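Side-chain contacts in nitrite transporter NirC (Salmonella enterica subsp. enterica serovar Typhimurium, PDB 4FC4), which forms a pentameric channel of the formate/nitrite transporter family that carries nitrite into and out of the cell across the cytoplasmic membrane: residues Gly41-Phe46 with Gly128-Val133; Phe46-Leu51 with Pro58-Ala63. All blocks are in the same frame, centred on the assembly; numbering follows the deposited sequence.

Both contacts lie at the C-terminal end of helix 24-51, which takes in the first predicted transmembrane span, and they share Phe46. Their centres are 11 Å apart, on the same side of the chain's centre. Contact 2 is the local one: after helix 24-51 the chain turns back through a short connection, and helix 57-63 packs against the helix end. Contact 1 reaches much further along the chain, to the loop between helices 98-125 and 137-147, so contact 2 is nested inside the loop that contact 1 closes. The contacts also touch directly, with Leu130 CD2 3.8 Å from Asn50 CB. Together they join the helix end to the neighbouring helix 57-63 and to a loop far along the chain, near a second subunit of the pentamer.

Contact 1: residues Gly41-Phe46 with Gly128-Val133; sequences GIILIF and GSLLPV
Leu130 meets Phe46 and Ile43 with its two methyl groups, which lie against the backbone of helix 24-51 as much as against its side chains. Leu130 CD2 sits 3.5 Å from Phe46 O. Branch CD1 reaches back toward the preceding turn. Leu130 CD1 lies 4.0 Å from Phe46 CB. The same Leu130 CD1 is 4.1 Å from Ile43 O and, more loosely, 4.5 Å from Ile43 CG2. With CG anti to its own carbonyl carbon (chi1 -72°) and CD1 anti to CA (chi2 172°), Leu130 brings both methyls to the helix.

Phe46 offers its CB here, not its ring. With CG beside the backbone N (chi1 -79°), the ring is carried away from Leu130 and packs on Leu204 of helix 198-209 and on Ile137, Val141 and Val138 of helix 137-147, where Val138 also touches Leu130.

The loop residue is fixed through its backbone. Gly128 to Leu131 form a type I beta turn. Leu130 N is hydrogen-bonded to Tyr123 OH of helix 98-125, and Leu130 O to Ser136 OG. Tyr123 also packs on Ile43, which touches Tyr195 of a second subunit. The contact thus ties the loop after helix 98-125 to the membrane helix near a subunit interface.

No hydrogen bond crosses between the two segments, and they bury just 119 Å². The carbonyls beside the leucine methyls have polar partners within their own helix: Asn50 N for Phe46 O, and Thr47 OG1 for Ile43 O. What holds the segments together is therefore van der Waals contact, of methyls with side-chain carbons and with carbonyl groups already bonded within the helix.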
ATOM      1  N   GLY B  41      -3.698 -11.917 -16.059  1.00 36.09           N
ATOM      2  CA  GLY B  41      -3.009 -10.631 -15.980  1.00 37.07           C
ATOM      3  C   GLY B  41      -3.046  -9.767 -17.249  1.00 37.73           C
ATOM      4  O   GLY B  41      -3.277  -8.546 -17.191  1.00 39.23           O
ATOM      5  N   ILE B  42      -2.807 -10.384 -18.409  1.00 38.08           N
ATOM      6  CA  ILE B  42      -2.774  -9.649 -19.648  1.00 36.80           C
ATOM      7  C   ILE B  42      -4.189  -9.113 -19.984  1.00 37.99           C
ATOM      8  O   ILE B  42      -4.340  -7.994 -20.481  1.00 40.26           O
ATOM      9  CB  ILE B  42      -2.347 -10.545 -20.841  1.00 37.53           C
ATOM     10  CG1 ILE B  42      -0.829 -10.718 -20.895  1.00 38.30           C
ATOM     11  CG2 ILE B  42      -2.851  -9.880 -22.140  1.00 37.40           C
ATOM     12  CD1 ILE B  42      -0.021  -9.457 -21.288  1.00 37.10           C
ATOM     13  N   ILE B  43      -5.227  -9.914 -19.744  1.00 37.93           N
ATOM     14  CA  ILE B  43      -6.573  -9.462 -20.033  1.00 37.39           C
ATOM     15  C   ILE B  43      -6.823  -8.224 -19.161  1.00 39.15           C
ATOM     16  O   ILE B  43      -7.333  -7.210 -19.671  1.00 38.23           O
ATOM     17  CB  ILE B  43      -7.648 -10.553 -19.796  1.00 38.86           C
ATOM     18  CG1 ILE B  43      -7.429 -11.738 -20.769  1.00 37.06           C
ATOM     19  CG2 ILE B  43      -9.036  -9.927 -19.992  1.00 38.00           C
ATOM     20  CD1 ILE B  43      -8.154 -13.020 -20.435  1.00 36.52           C
ATOM     21  N   LEU B  44      -6.384  -8.273 -17.891  1.00 36.65           N
ATOM     22  CA  LEU B  44      -6.663  -7.179 -16.953  1.00 37.08           C
ATOM     23  C   LEU B  44      -6.067  -5.881 -17.506  1.00 38.19           C
ATOM     24  O   LEU B  44      -6.740  -4.850 -17.623  1.00 38.81           O
ATOM     25  CB  LEU B  44      -6.109  -7.467 -15.550  1.00 32.24           C
ATOM     26  CG  LEU B  44      -6.065  -6.240 -14.602  1.00 35.04           C
ATOM     27  CD1 LEU B  44      -7.426  -5.526 -14.511  1.00 30.70           C
ATOM     28  CD2 LEU B  44      -5.638  -6.701 -13.206  1.00 35.16           C
ATOM     29  N   ILE B  45      -4.805  -5.934 -17.900  1.00 40.27           N
ATOM     30  CA  ILE B  45      -4.118  -4.657 -18.149  1.00 38.98           C
ATOM     31  C   ILE B  45      -4.474  -4.139 -19.534  1.00 40.28           C
ATOM     32  O   ILE B  45      -4.533  -2.962 -19.738  1.00 41.45           O
ATOM     33  CB  ILE B  45      -2.594  -4.754 -17.966  1.00 37.40           C
ATOM     34  CG1 ILE B  45      -1.998  -5.737 -18.999  1.00 35.33           C
ATOM     35  CG2 ILE B  45      -2.238  -5.140 -16.527  1.00 34.68           C
ATOM     36  CD1 ILE B  45      -0.492  -5.563 -19.174  1.00 35.02           C
ATOM     37  N   PHE B  46      -4.757  -5.021 -20.480  1.00 43.26           N
ATOM     38  CA  PHE B  46      -5.305  -4.547 -21.760  1.00 42.50           C
ATOM     39  C   PHE B  46      -6.729  -3.997 -21.669  1.00 41.81           C
ATOM     40  O   PHE B  46      -7.045  -3.064 -22.355  1.00 41.85           O
ATOM     41  CB  PHE B  46      -5.125  -5.591 -22.838  1.00 38.77           C
ATOM     42  CG  PHE B  46      -3.751  -5.590 -23.367  1.00 40.76           C
ATOM     43  CD1 PHE B  46      -2.702  -6.152 -22.600  1.00 41.07           C
ATOM     44  CD2 PHE B  46      -3.446  -4.928 -24.583  1.00 42.32           C
ATOM     45  CE1 PHE B  46      -1.378  -6.107 -23.050  1.00 39.75           C
ATOM     46  CE2 PHE B  46      -2.137  -4.901 -25.047  1.00 44.08           C
ATOM     47  CZ  PHE B  46      -1.107  -5.505 -24.282  1.00 44.94           C
ATOM     48  N   GLY B 128     -15.553 -11.334 -24.561  1.00 41.22           N
ATOM     49  CA  GLY B 128     -14.678 -10.280 -24.050  1.00 42.07           C
ATOM     50  C   GLY B 128     -14.634  -9.043 -24.990  1.00 47.31           C
ATOM     51  O   GLY B 128     -14.555  -9.162 -26.208  1.00 45.92           O
ATOM     52  N   SER B 129     -14.720  -7.850 -24.419  1.00 48.03           N
ATOM     53  CA  SER B 129     -14.933  -6.661 -25.205  1.00 48.50           C
ATOM     54  C   SER B 129     -13.682  -6.216 -25.993  1.00 50.91           C
ATOM     55  O   SER B 129     -13.799  -5.373 -26.841  1.00 52.73           O
ATOM     56  CB  SER B 129     -15.373  -5.546 -24.288  1.00 50.27           C
ATOM     57  OG  SER B 129     -14.312  -5.289 -23.344  1.00 56.15           O
ATOM     58  N   LEU B 130     -12.510  -6.773 -25.694  1.00 48.04           N
ATOM     59  CA  LEU B 130     -11.271  -6.387 -26.338  1.00 46.27           C
ATOM     60  C   LEU B 130     -11.121  -6.895 -27.785  1.00 52.68           C
ATOM     61  O   LEU B 130     -10.247  -6.396 -28.523  1.00 53.97           O
ATOM     62  CB  LEU B 130     -10.100  -6.941 -25.549  1.00 44.61           C
ATOM     63  CG  LEU B 130      -9.773  -6.303 -24.204  1.00 45.12           C
ATOM     64  CD1 LEU B 130      -8.705  -7.132 -23.501  1.00 37.68           C
ATOM     65  CD2 LEU B 130      -9.307  -4.868 -24.400  1.00 41.55           C
ATOM     66  N   LEU B 131     -11.954  -7.875 -28.179  1.00 48.45           N
ATOM     67  CA  LEU B 131     -11.787  -8.646 -29.423  1.00 48.47           C
ATOM     68  C   LEU B 131     -12.398  -8.087 -30.683  1.00 52.48           C
ATOM     69  O   LEU B 131     -11.698  -8.092 -31.708  1.00 53.17           O
ATOM     70  CB  LEU B 131     -12.305 -10.071 -29.274  1.00 47.49           C
ATOM     71  CG  LEU B 131     -11.678 -10.731 -28.048  1.00 48.43           C
ATOM     72  CD1 LEU B 131     -12.252 -12.125 -27.827  1.00 46.04           C
ATOM     73  CD2 LEU B 131     -10.151 -10.716 -28.118  1.00 44.63           C
ATOM     74  N   PRO B 132     -13.703  -7.647 -30.628  1.00 54.02           N
ATOM     75  CA  PRO B 132     -14.469  -7.373 -31.850  1.00 57.98           C
ATOM     76  C   PRO B 132     -14.109  -6.068 -32.558  1.00 59.79           C
ATOM     77  O   PRO B 132     -14.259  -5.987 -33.785  1.00 56.79           O
ATOM     78  CB  PRO B 132     -15.928  -7.348 -31.360  1.00 55.65           C
ATOM     79  CG  PRO B 132     -15.827  -6.829 -29.957  1.00 58.45           C
ATOM     80  CD  PRO B 132     -14.503  -7.309 -29.419  1.00 54.76           C
ATOM     81  N   VAL B 133     -13.629  -5.063 -31.813  1.00 59.91           N
ATOM     82  CA  VAL B 133     -13.265  -3.790 -32.477  1.00 61.16           C
ATOM     83  C   VAL B 133     -11.826  -3.769 -33.046  1.00 61.52           C
ATOM     84  O   VAL B 133     -10.877  -4.040 -32.292  1.00 57.95           O
ATOM     85  CB  VAL B 133     -13.595  -2.554 -31.600  1.00 58.83           C
ATOM     86  CG1 VAL B 133     -13.449  -1.265 -32.406  1.00 55.37           C
ATOM     87  CG2 VAL B 133     -15.016  -2.665 -31.046  1.00 56.14           C
TER

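Contact 2: residues Phe46-Leu51 with Pro58-Ala63; sequences FTLGNL and PLVMGA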
ATOM      1  N   PHE B  46      -4.757  -5.021 -20.480  1.00 43.26           N
ATOM      2  CA  PHE B  46      -5.305  -4.547 -21.760  1.00 42.50           C
ATOM      3  C   PHE B  46      -6.729  -3.997 -21.669  1.00 41.81           C
ATOM      4  O   PHE B  46      -7.045  -3.064 -22.355  1.00 41.85           O
ATOM      5  CB  PHE B  46      -5.125  -5.591 -22.838  1.00 38.77           C
ATOM      6  CG  PHE B  46      -3.751  -5.590 -23.367  1.00 40.76           C
ATOM      7  CD1 PHE B  46      -2.702  -6.152 -22.600  1.00 41.07           C
ATOM      8  CD2 PHE B  46      -3.446  -4.928 -24.583  1.00 42.32           C
ATOM      9  CE1 PHE B  46      -1.378  -6.107 -23.050  1.00 39.75           C
ATOM     10  CE2 PHE B  46      -2.137  -4.901 -25.047  1.00 44.08           C
ATOM     11  CZ  PHE B  46      -1.107  -5.505 -24.282  1.00 44.94           C
ATOM     12  N   THR B  47      -7.569  -4.542 -20.796  1.00 37.96           N
ATOM     13  CA  THR B  47      -8.862  -3.953 -20.546  1.00 37.68           C
ATOM     14  C   THR B  47      -8.684  -2.544 -20.009  1.00 40.92           C
ATOM     15  O   THR B  47      -9.374  -1.617 -20.429  1.00 45.78           O
ATOM     16  CB  THR B  47      -9.643  -4.844 -19.547  1.00 38.96           C
ATOM     17  OG1 THR B  47      -9.646  -6.183 -20.110  1.00 45.56           O
ATOM     18  CG2 THR B  47     -11.107  -4.375 -19.356  1.00 33.23           C
ATOM     19  N   LEU B  48      -7.757  -2.359 -19.085  1.00 38.74           N
ATOM     20  CA  LEU B  48      -7.624  -1.071 -18.487  1.00 39.84           C
ATOM     21  C   LEU B  48      -7.018  -0.077 -19.480  1.00 44.06           C
ATOM     22  O   LEU B  48      -7.509   1.057 -19.613  1.00 46.31           O
ATOM     23  CB  LEU B  48      -6.810  -1.165 -17.187  1.00 40.17           C
ATOM     24  CG  LEU B  48      -7.457  -2.020 -16.061  1.00 38.79           C
ATOM     25  CD1 LEU B  48      -6.476  -2.136 -14.882  1.00 39.21           C
ATOM     26  CD2 LEU B  48      -8.773  -1.417 -15.596  1.00 35.24           C
ATOM     27  N   GLY B  49      -5.955  -0.506 -20.157  1.00 43.32           N
ATOM     28  CA  GLY B  49      -5.206   0.350 -21.069  1.00 43.51           C
ATOM     29  C   GLY B  49      -6.082   0.757 -22.206  1.00 45.63           C
ATOM     30  O   GLY B  49      -5.985   1.887 -22.674  1.00 53.08           O
ATOM     31  N   ASN B  50      -6.971  -0.147 -22.620  1.00 44.75           N
ATOM     32  CA  ASN B  50      -7.873   0.082 -23.762  1.00 46.40           C
ATOM     33  C   ASN B  50      -8.774   1.282 -23.574  1.00 48.25           C
ATOM     34  O   ASN B  50      -9.179   1.860 -24.543  1.00 51.06           O
ATOM     35  CB  ASN B  50      -8.698  -1.160 -24.195  1.00 41.59           C
ATOM     36  CG  ASN B  50      -9.229  -1.032 -25.646  1.00 46.40           C
ATOM     37  OD1 ASN B  50      -8.467  -0.773 -26.588  1.00 50.87           O
ATOM     38  ND2 ASN B  50     -10.511  -1.240 -25.834  1.00 43.14           N
ATOM     39  N   LEU B  51      -9.033   1.704 -22.337  1.00 50.20           N
ATOM     40  CA  LEU B  51      -9.912   2.846 -22.108  1.00 49.38           C
ATOM     41  C   LEU B  51      -9.201   4.138 -21.794  1.00 48.11           C
ATOM     42  O   LEU B  51      -9.838   5.161 -21.700  1.00 57.28           O
ATOM     43  CB  LEU B  51     -10.882   2.550 -20.983  1.00 49.66           C
ATOM     44  CG  LEU B  51     -11.880   1.384 -21.091  1.00 53.48           C
ATOM     45  CD1 LEU B  51     -12.249   0.963 -19.661  1.00 56.58           C
ATOM     46  CD2 LEU B  51     -13.133   1.692 -21.901  1.00 44.40           C
ATOM     47  N   PRO B  58       1.335   3.197 -20.072  1.00 40.25           N
ATOM     48  CA  PRO B  58       2.420   2.434 -19.378  1.00 39.76           C
ATOM     49  C   PRO B  58       2.325   2.399 -17.818  1.00 41.79           C
ATOM     50  O   PRO B  58       2.639   1.365 -17.196  1.00 37.53           O
ATOM     51  CB  PRO B  58       3.730   3.088 -19.905  1.00 39.06           C
ATOM     52  CG  PRO B  58       3.329   3.706 -21.289  1.00 38.54           C
ATOM     53  CD  PRO B  58       1.864   4.074 -21.168  1.00 39.82           C
ATOM     54  N   LEU B  59       1.888   3.502 -17.203  1.00 42.40           N
ATOM     55  CA  LEU B  59       1.799   3.585 -15.764  1.00 40.00           C
ATOM     56  C   LEU B  59       0.749   2.633 -15.226  1.00 42.30           C
ATOM     57  O   LEU B  59       1.008   1.837 -14.287  1.00 43.36           O
ATOM     58  CB  LEU B  59       1.535   5.029 -15.309  1.00 40.94           C
ATOM     59  CG  LEU B  59       1.267   5.244 -13.807  1.00 42.55           C
ATOM     60  CD1 LEU B  59       2.436   4.771 -12.965  1.00 40.54           C
ATOM     61  CD2 LEU B  59       0.937   6.709 -13.573  1.00 42.58           C
ATOM     62  N   VAL B  60      -0.437   2.702 -15.830  1.00 40.27           N
ATOM     63  CA  VAL B  60      -1.551   1.940 -15.336  1.00 37.88           C
ATOM     64  C   VAL B  60      -1.414   0.455 -15.647  1.00 38.24           C
ATOM     65  O   VAL B  60      -1.655  -0.425 -14.801  1.00 41.14           O
ATOM     66  CB  VAL B  60      -2.888   2.531 -15.846  1.00 41.44           C
ATOM     67  CG1 VAL B  60      -4.074   1.554 -15.584  1.00 39.00           C
ATOM     68  CG2 VAL B  60      -3.113   3.919 -15.205  1.00 37.89           C
ATOM     69  N   MET B  61      -1.046   0.172 -16.879  1.00 39.13           N
ATOM     70  CA  MET B  61      -0.879  -1.190 -17.281  1.00 41.94           C
ATOM     71  C   MET B  61       0.285  -1.810 -16.485  1.00 44.03           C
ATOM     72  O   MET B  61       0.230  -2.976 -16.167  1.00 45.29           O
ATOM     73  CB  MET B  61      -0.652  -1.286 -18.785  1.00 39.97           C
ATOM     74  CG  MET B  61      -1.888  -0.961 -19.568  1.00 40.90           C
ATOM     75  SD  MET B  61      -1.618  -1.049 -21.339  1.00 41.16           S
ATOM     76  CE  MET B  61      -1.567  -2.824 -21.637  1.00 37.09           C
ATOM     77  N   GLY B  62       1.310  -1.025 -16.137  1.00 44.45           N
ATOM     78  CA  GLY B  62       2.462  -1.555 -15.399  1.00 41.06           C
ATOM     79  C   GLY B  62       2.041  -1.807 -13.970  1.00 40.49           C
ATOM     80  O   GLY B  62       2.302  -2.874 -13.437  1.00 38.92           O
ATOM     81  N   ALA B  63       1.372  -0.828 -13.364  1.00 36.72           N
ATOM     82  CA  ALA B  63       0.984  -0.911 -11.965  1.00 36.49           C
ATOM     83  C   ALA B  63      -0.037  -2.049 -11.687  1.00 34.94           C
ATOM     84  O   ALA B  63      -0.249  -2.428 -10.539  1.00 36.83           O
ATOM     85  CB  ALA B  63       0.449   0.450 -11.482  1.00 31.54           C
TER
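Phe46 O accepts a hydrogen bond from Asn50 N at 2.9 Å inside helix 24-51, and the Phe46 ring meets Met61 of helix 57-63 by apolar contact alone. Met61 runs out extended from its backbone and then bends at its last torsion (chi3 75°), which lays the terminal methyl over the Phe46 ring. Met61 CE is 3.6 Å from the centroid of the Phe46 ring, 11° off the normal. It covers the middle of one face, with all six ring carbons at similar range. This is a CH-pi contact. The sulfur stands behind the methyl on nearly the same normal, Met61 SD being 5.2 Å from the Phe46 centroid, a more distant Met-aromatic contact.

The two helices form a tight hairpin. Their short segments run antiparallel at 166°, with axes 8.9 Å apart, and just six residues join the segments. In the aquaporin-like protomer this turn connects the first two predicted membrane spans. Their backbones come nearest where Gly49 faces Met61, with the two CA atoms 6.0 Å apart.

Gly49 has no side chain, and Met61 lies directly on its backbone. Both CG and SD of Met61 are 3.9 Å from Gly49 CA. Beside this, Leu48 CB meets Val60 CG1 at 4.2 Å, a looser touch.

The hairpin also borders other subunits. Leu48 packs on Ala192 of the second subunit, while Leu59 touches Leu48 of the third subunit. Asn50, turned away from helix 57-63, uses OD1 in a hydrogen bond with Ile137 N at the start of helix 137-147.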